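Local atomic coordinates of Low molecular weight phosphotyrosine protein phosphatase 1 (PDB entry 7CUY), a protein that probably hydrolyses phosphotyrosine in proteins, and also small aryl and acyl phosphates, as a low molecular weight protein tyrosine phosphatase. Residues K4-C9 with I69-R74; S16-V21 with T136-C141; A40-W45 with S93-L98. One frame throughout, in Å; residues are numbered along the deposited sequence.

Contact 1 of 3, residues K4-C9 with I69-R74; sequences KVLMIC and IVRQIR
I8 and I73 meet methyl to methyl. CD1 of I8 lies 4.0 Å from CD1 of I73, and the two side chains cross at about a right angle. I73 points toward the strand, and its CG1 stands anti to its backbone N (chi1 -173°), which carries CD1 out to I8. CG1 of I8 is touched by the same methyl, 4.1 Å from I73 CD1. One methyl of I73 thus covers the outer branch of I8.

The second pair is mixed. L6 and R71 approach from opposite directions, and CD1 of L6 comes within 3.7 Å of R71 NH2, oblique to the guanidinium plane. The charge itself is met elsewhere: R71 makes salt bridges to D38 through NH2 and to D77 through NH1. These acids probably hold the guanidinium beside the leucine. NH2 of R74 adds a layer, 3.3 Å above one face of the R71 group and offset toward its rim.

Residues 69-74 run along the end of edge strand 35-41, with R71 and I73 bonded through the backbone to A41. M7 packs on helix 15-29. The arrangement belongs to the Rossmann-like alpha/beta fold of this family, whose first strand ends at C9, the probable nucleophile, where the phosphate-binding loop begins.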
# COMPACT_ATOMS: atom_id res chain seq x y z
N LYS A 4 -7.75 6.63 -8.87
CA LYS A 4 -6.76 6.95 -7.85
C LYS A 4 -6.77 5.87 -6.77
O LYS A 4 -7.83 5.55 -6.23
CB LYS A 4 -7.02 8.33 -7.27
CG LYS A 4 -6.70 9.46 -8.26
CD LYS A 4 -6.81 10.83 -7.62
CE LYS A 4 -6.56 11.96 -8.63
NZ LYS A 4 -7.71 12.92 -8.73
N VAL A 5 -5.58 5.35 -6.44
CA VAL A 5 -5.38 4.28 -5.46
C VAL A 5 -4.48 4.82 -4.35
O VAL A 5 -3.45 5.45 -4.64
CB VAL A 5 -4.73 3.03 -6.10
CG1 VAL A 5 -4.28 2.04 -5.02
CG2 VAL A 5 -5.70 2.34 -7.05
N LEU A 6 -4.84 4.56 -3.09
CA LEU A 6 -4.07 5.00 -1.93
C LEU A 6 -3.71 3.81 -1.06
O LEU A 6 -4.60 3.10 -0.58
CB LEU A 6 -4.87 6.02 -1.10
CG LEU A 6 -4.17 6.65 0.11
CD1 LEU A 6 -2.95 7.51 -0.33
CD2 LEU A 6 -5.14 7.48 0.94
N MET A 7 -2.41 3.56 -0.87
CA MET A 7 -1.98 2.48 0.03
C MET A 7 -1.75 3.01 1.44
O MET A 7 -1.03 3.99 1.61
CB MET A 7 -0.70 1.82 -0.48
CG MET A 7 -0.80 1.33 -1.91
SD MET A 7 -1.94 -0.04 -2.09
CE MET A 7 -1.52 -0.60 -3.77
N ILE A 8 -2.30 2.33 2.44
CA ILE A 8 -2.25 2.76 3.84
C ILE A 8 -1.62 1.66 4.67
O ILE A 8 -1.99 0.48 4.54
CB ILE A 8 -3.67 3.06 4.39
CG1 ILE A 8 -4.35 4.19 3.62
CG2 ILE A 8 -3.65 3.32 5.88
CD1 ILE A 8 -3.51 5.43 3.52
N CYS A 9 -0.70 2.03 5.56
CA CYS A 9 -0.35 1.14 6.65
C CYS A 9 -0.25 1.99 7.92
O CYS A 9 -0.65 3.16 7.93
CB CYS A 9 0.92 0.35 6.35
SG CYS A 9 2.43 1.34 6.19
N ILE A 69 7.84 10.62 0.68
CA ILE A 69 7.89 11.30 1.97
C ILE A 69 6.63 10.95 2.74
O ILE A 69 5.51 11.09 2.22
CB ILE A 69 7.99 12.83 1.81
CG1 ILE A 69 9.18 13.22 0.93
CG2 ILE A 69 8.12 13.48 3.19
CD1 ILE A 69 9.50 14.70 0.98
N VAL A 70 6.79 10.52 4.00
CA VAL A 70 5.67 10.08 4.82
C VAL A 70 4.70 11.23 5.06
O VAL A 70 5.06 12.28 5.59
CB VAL A 70 6.17 9.52 6.16
CG1 VAL A 70 4.98 9.21 7.07
CG2 VAL A 70 7.02 8.28 5.93
N ARG A 71 3.44 11.01 4.71
CA ARG A 71 2.36 11.88 5.13
C ARG A 71 1.28 11.05 5.80
O ARG A 71 1.20 9.82 5.63
CB ARG A 71 1.76 12.67 3.95
CG ARG A 71 0.66 11.94 3.20
CD ARG A 71 -0.01 12.82 2.16
NE ARG A 71 -0.85 12.07 1.22
CZ ARG A 71 -2.13 11.77 1.41
NH1 ARG A 71 -2.76 12.16 2.52
NH2 ARG A 71 -2.79 11.08 0.49
N GLN A 72 0.44 11.73 6.58
CA GLN A 72 -0.64 11.07 7.29
C GLN A 72 -1.93 11.17 6.48
O GLN A 72 -2.17 12.16 5.79
CB GLN A 72 -0.83 11.69 8.67
CG GLN A 72 -1.46 10.74 9.66
CD GLN A 72 -1.65 11.37 11.00
OE1 GLN A 72 -1.31 12.55 11.20
NE2 GLN A 72 -2.19 10.61 11.95
N ILE A 73 -2.74 10.11 6.57
CA ILE A 73 -4.02 10.10 5.89
C ILE A 73 -4.87 11.27 6.41
O ILE A 73 -4.75 11.69 7.57
CB ILE A 73 -4.71 8.75 6.12
CG1 ILE A 73 -6.00 8.61 5.29
CG2 ILE A 73 -5.03 8.53 7.60
CD1 ILE A 73 -6.60 7.18 5.33
N ARG A 74 -5.70 11.81 5.53
CA ARG A 74 -6.64 12.86 5.90
C ARG A 74 -8.04 12.48 5.43
O ARG A 74 -8.22 11.60 4.57
CB ARG A 74 -6.22 14.22 5.33
CG ARG A 74 -5.67 14.14 3.93
CD ARG A 74 -5.30 15.51 3.39
NE ARG A 74 -4.39 15.40 2.25
CZ ARG A 74 -3.07 15.58 2.33
NH1 ARG A 74 -2.51 15.90 3.50
NH2 ARG A 74 -2.31 15.45 1.25

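Contact 2 of 3, residues S16-V21 with T136-C141; sequences SPIAEV and TAYQQC
I18 drives its CG2 methyl against the backbone of helix 132-153. CG2 of I18 is 3.8 Å from Y138 CA and 4.1 Å from Y138 CB. The same methyl stands oblique to the tyrosine ring, 4.1 Å from Y138 CD1. The two side chains cross at about a right angle. CG2 of I18 also reaches C141, 4.2 Å from its SG.

C141 is the other half of the contact. Its SG sits beside the backbone N, anti to the carbonyl carbon (chi1 -68°), and there it meets A19: SG of C141 is 3.7 Å from A19 CB. The small alanine lets the helices draw close here, with the CA atoms of A19 and C141 5.6 Å apart. The segment axes approach to 9.3 Å, and their N-to-C directions differ by 37°.

The two helices lie on the same side of the central parallel sheet, as in the low molecular weight phosphatase fold. Helix 15-29 is the one that follows the phosphate-binding loop. It starts at R15, probably an active-site residue, and I18 is one turn further on.

Around this apolar layer other groups set the helices in place. The Y138 ring stacks with H62 and also packs on helix 53-61. V22 touches both Y138 and C141. A19 also packs on M7 of strand 3-9. Q140 NE2 donates hydrogen bonds to the carbonyl oxygens of N119 and I121, holding the helix to the loop that carries D124, the probable proton donor.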
# COMPACT_ATOMS: atom_id res chain seq x y z
N SER A 16 3.30 0.16 3.21
CA SER A 16 2.61 0.84 2.12
C SER A 16 3.54 1.54 1.11
O SER A 16 3.13 1.71 -0.05
CB SER A 16 1.58 1.84 2.67
OG SER A 16 2.11 2.72 3.64
N PRO A 17 4.75 1.99 1.47
CA PRO A 17 5.63 2.52 0.41
C PRO A 17 6.05 1.45 -0.57
O PRO A 17 6.18 1.74 -1.76
CB PRO A 17 6.82 3.09 1.19
CG PRO A 17 6.35 3.30 2.55
CD PRO A 17 5.35 2.21 2.80
N ILE A 18 6.28 0.23 -0.09
CA ILE A 18 6.53 -0.89 -1.00
C ILE A 18 5.31 -1.12 -1.88
O ILE A 18 5.42 -1.21 -3.11
CB ILE A 18 6.90 -2.15 -0.19
CG1 ILE A 18 8.30 -2.04 0.41
CG2 ILE A 18 6.75 -3.42 -1.03
CD1 ILE A 18 8.61 -3.15 1.45
N ALA A 19 4.12 -1.20 -1.27
CA ALA A 19 2.90 -1.44 -2.03
C ALA A 19 2.65 -0.33 -3.04
O ALA A 19 2.20 -0.58 -4.16
CB ALA A 19 1.70 -1.59 -1.07
N GLU A 20 2.96 0.91 -2.67
CA GLU A 20 2.83 2.00 -3.62
C GLU A 20 3.80 1.84 -4.78
O GLU A 20 3.43 2.00 -5.94
CB GLU A 20 3.06 3.34 -2.93
CG GLU A 20 3.04 4.50 -3.92
CD GLU A 20 3.57 5.77 -3.33
OE1 GLU A 20 3.99 5.76 -2.15
OE2 GLU A 20 3.53 6.79 -4.03
N VAL A 21 5.06 1.52 -4.48
CA VAL A 21 6.05 1.41 -5.55
C VAL A 21 5.75 0.18 -6.42
O VAL A 21 5.89 0.23 -7.66
CB VAL A 21 7.47 1.36 -4.96
CG1 VAL A 21 8.46 0.93 -6.02
CG2 VAL A 21 7.86 2.72 -4.40
N THR A 136 9.12 -10.32 2.30
CA THR A 136 7.89 -11.09 2.13
C THR A 136 6.71 -10.16 1.84
O THR A 136 5.86 -10.49 1.00
CB THR A 136 7.61 -12.01 3.33
OG1 THR A 136 6.59 -11.47 4.18
CG2 THR A 136 8.84 -12.26 4.13
N ALA A 137 6.67 -8.99 2.47
CA ALA A 137 5.71 -7.97 2.09
C ALA A 137 5.82 -7.62 0.61
O ALA A 137 4.81 -7.48 -0.10
CB ALA A 137 5.91 -6.72 2.95
N TYR A 138 7.05 -7.46 0.11
CA TYR A 138 7.24 -7.19 -1.30
C TYR A 138 6.65 -8.31 -2.16
O TYR A 138 5.87 -8.06 -3.09
CB TYR A 138 8.72 -6.97 -1.61
CG TYR A 138 9.00 -6.87 -3.09
CD1 TYR A 138 8.96 -5.65 -3.73
CD2 TYR A 138 9.29 -8.01 -3.85
CE1 TYR A 138 9.19 -5.54 -5.08
CE2 TYR A 138 9.52 -7.91 -5.21
CZ TYR A 138 9.47 -6.67 -5.82
OH TYR A 138 9.69 -6.56 -7.18
N GLN A 139 7.00 -9.56 -1.85
CA GLN A 139 6.45 -10.69 -2.61
C GLN A 139 4.92 -10.67 -2.59
O GLN A 139 4.28 -10.91 -3.62
CB GLN A 139 6.98 -12.01 -2.06
CG GLN A 139 8.44 -12.28 -2.36
CD GLN A 139 8.75 -13.75 -2.65
OE1 GLN A 139 7.89 -14.64 -2.52
NE2 GLN A 139 9.99 -14.01 -3.07
N GLN A 140 4.32 -10.38 -1.44
CA GLN A 140 2.87 -10.34 -1.34
C GLN A 140 2.28 -9.23 -2.21
O GLN A 140 1.31 -9.44 -2.94
CB GLN A 140 2.44 -10.16 0.11
CG GLN A 140 2.71 -11.38 0.98
CD GLN A 140 2.54 -11.08 2.47
OE1 GLN A 140 3.34 -10.36 3.06
NE2 GLN A 140 1.50 -11.65 3.07
N CYS A 141 2.86 -8.03 -2.12
CA CYS A 141 2.39 -6.91 -2.92
C CYS A 141 2.49 -7.19 -4.42
O CYS A 141 1.63 -6.77 -5.19
CB CYS A 141 3.19 -5.66 -2.55
SG CYS A 141 2.85 -5.08 -0.87

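Contact 3 of 3, residues A40-W45 with S93-L98; sequences AAIGGW and SELRRL
The carboxylate of E94, whose OE1 lies against I42, is gripped side-on by R97, one turn on in the same helix. NE of R97 donates to OE2 of E94 over 2.7 Å at 155°. NH2 of R97 donates to OE1 of E94 over 3.1 Å at 163°. Both oxygens lie close to the guanidinium plane. The carboxylate is turned against it, so OE2 is met on its syn side but tilted out of the carboxylate plane, and OE1 from above that plane.

I42 reaches across from the turn after strand 35-41. Its CG2 is 3.3 Å from E94 OE1 and 3.9 Å from E94 CG. Its CD1 lies 3.7 Å from E94 CB. The glutamate chain bends at chi2 (-72°), which folds its carboxylate back beside the isoleucine. The two side chains cross obliquely. CD1 of I42 also meets two leucines of the helix: it is 4.2 Å from L98 CD1 and 4.4 Å from L95 CD2. L95 and L98 both pack on F78, and L95 also touches I8 and I73. On the backbone side, I42 O accepts a bond from Q72 NE2.

The contact therefore joins the turn at the C-terminal end of strand 35-41 to helix 89-98. I42 packs its methyls on the leucines and on both OE1 and the carbon chain of E94. Pairing with R97 probably lowers the cost of placing this charged group against an apolar methyl.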
# COMPACT_ATOMS: atom_id res chain seq x y z
N ALA A 40 -0.07 6.61 2.41
CA ALA A 40 -0.07 7.46 3.60
C ALA A 40 -0.21 6.62 4.86
O ALA A 40 -0.43 5.40 4.80
CB ALA A 40 -1.17 8.53 3.53
N ALA A 41 -0.11 7.29 6.02
CA ALA A 41 -0.00 6.67 7.33
C ALA A 41 -1.26 6.91 8.15
O ALA A 41 -1.84 8.01 8.09
CB ALA A 41 1.19 7.24 8.11
N ILE A 42 -1.69 5.89 8.91
CA ILE A 42 -2.67 6.09 9.98
C ILE A 42 -2.09 7.03 11.04
O ILE A 42 -2.66 8.08 11.34
CB ILE A 42 -3.09 4.75 10.63
CG1 ILE A 42 -3.73 3.77 9.64
CG2 ILE A 42 -4.07 4.99 11.82
CD1 ILE A 42 -5.08 4.19 9.12
N GLY A 43 -0.93 6.64 11.61
CA GLY A 43 -0.32 7.42 12.68
C GLY A 43 0.72 8.44 12.18
O GLY A 43 1.24 8.34 11.06
N GLY A 44 1.04 9.40 13.04
CA GLY A 44 1.82 10.56 12.67
C GLY A 44 3.28 10.56 13.04
O GLY A 44 3.97 11.56 12.76
N TRP A 45 3.80 9.47 13.63
CA TRP A 45 5.15 9.48 14.19
C TRP A 45 6.20 9.87 13.16
O TRP A 45 7.13 10.62 13.48
CB TRP A 45 5.51 8.11 14.78
CG TRP A 45 4.49 7.50 15.68
CD1 TRP A 45 4.33 7.74 17.02
CD2 TRP A 45 3.51 6.51 15.33
NE1 TRP A 45 3.29 6.97 17.51
CE2 TRP A 45 2.78 6.21 16.50
CE3 TRP A 45 3.17 5.87 14.13
CZ2 TRP A 45 1.72 5.30 16.51
CZ3 TRP A 45 2.11 4.96 14.14
CH2 TRP A 45 1.41 4.68 15.32
N SER A 93 -9.76 -1.74 10.53
CA SER A 93 -10.54 -1.12 11.60
C SER A 93 -10.32 0.39 11.63
O SER A 93 -11.28 1.17 11.70
CB SER A 93 -10.17 -1.73 12.96
OG SER A 93 -10.42 -3.13 12.98
N GLU A 94 -9.06 0.83 11.55
CA GLU A 94 -8.76 2.26 11.57
C GLU A 94 -9.40 2.98 10.38
O GLU A 94 -9.98 4.06 10.55
CB GLU A 94 -7.25 2.47 11.58
CG GLU A 94 -6.58 2.18 12.93
CD GLU A 94 -6.90 3.25 13.99
OE1 GLU A 94 -5.98 4.03 14.37
OE2 GLU A 94 -8.05 3.32 14.45
N LEU A 95 -9.30 2.41 9.18
CA LEU A 95 -9.91 3.06 8.02
C LEU A 95 -11.42 3.17 8.16
O LEU A 95 -12.02 4.20 7.82
CB LEU A 95 -9.55 2.30 6.73
CG LEU A 95 -8.09 2.41 6.27
CD1 LEU A 95 -7.75 1.37 5.23
CD2 LEU A 95 -7.82 3.80 5.76
N ARG A 96 -12.06 2.09 8.65
CA ARG A 96 -13.50 2.13 8.88
C ARG A 96 -13.88 3.28 9.80
O ARG A 96 -14.83 4.02 9.53
CB ARG A 96 -13.98 0.80 9.47
CG ARG A 96 -14.25 -0.32 8.47
CD ARG A 96 -15.09 -1.47 9.11
NE ARG A 96 -14.45 -1.99 10.31
CZ ARG A 96 -14.81 -1.65 11.54
NH1 ARG A 96 -15.82 -0.80 11.72
NH2 ARG A 96 -14.15 -2.14 12.59
N ARG A 97 -13.14 3.47 10.89
CA ARG A 97 -13.53 4.54 11.80
C ARG A 97 -13.25 5.91 11.21
O ARG A 97 -13.99 6.86 11.48
CB ARG A 97 -12.85 4.38 13.16
CG ARG A 97 -11.65 5.26 13.38
CD ARG A 97 -11.17 5.31 14.83
NE ARG A 97 -9.71 5.41 14.82
CZ ARG A 97 -9.04 6.56 14.67
NH1 ARG A 97 -9.70 7.70 14.53
NH2 ARG A 97 -7.71 6.56 14.65
N LEU A 98 -12.23 6.03 10.35
CA LEU A 98 -11.89 7.33 9.77
C LEU A 98 -12.79 7.75 8.61
O LEU A 98 -13.04 8.95 8.44
CB LEU A 98 -10.44 7.32 9.30
CG LEU A 98 -9.41 7.47 10.42
CD1 LEU A 98 -8.01 7.10 9.90
CD2 LEU A 98 -9.44 8.90 10.91

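Overall arrangement
From the N terminus, strand 3-9 comes first and belongs to contact 1, which closes when the chain returns at 69-74. Helix 15-29 follows and opens contact 2. That loop is the longest and closes only at helix 132-153. Strand 35-41 leads into contact 3, closed by helix 89-98. Contact 1 crosses both others, while contact 3 nests within contact 2. Contacts 1 and 3 adjoin: their strands are sheet neighbours, and I73 N probably bonds to A41 O. Contacts 1 and 2 touch where C9 and M7 meet S16. Contact 1 ties the sheet to a loop, contact 2 joins two helices, and contact 3 ties the end of strand 35-41 to helix 89-98.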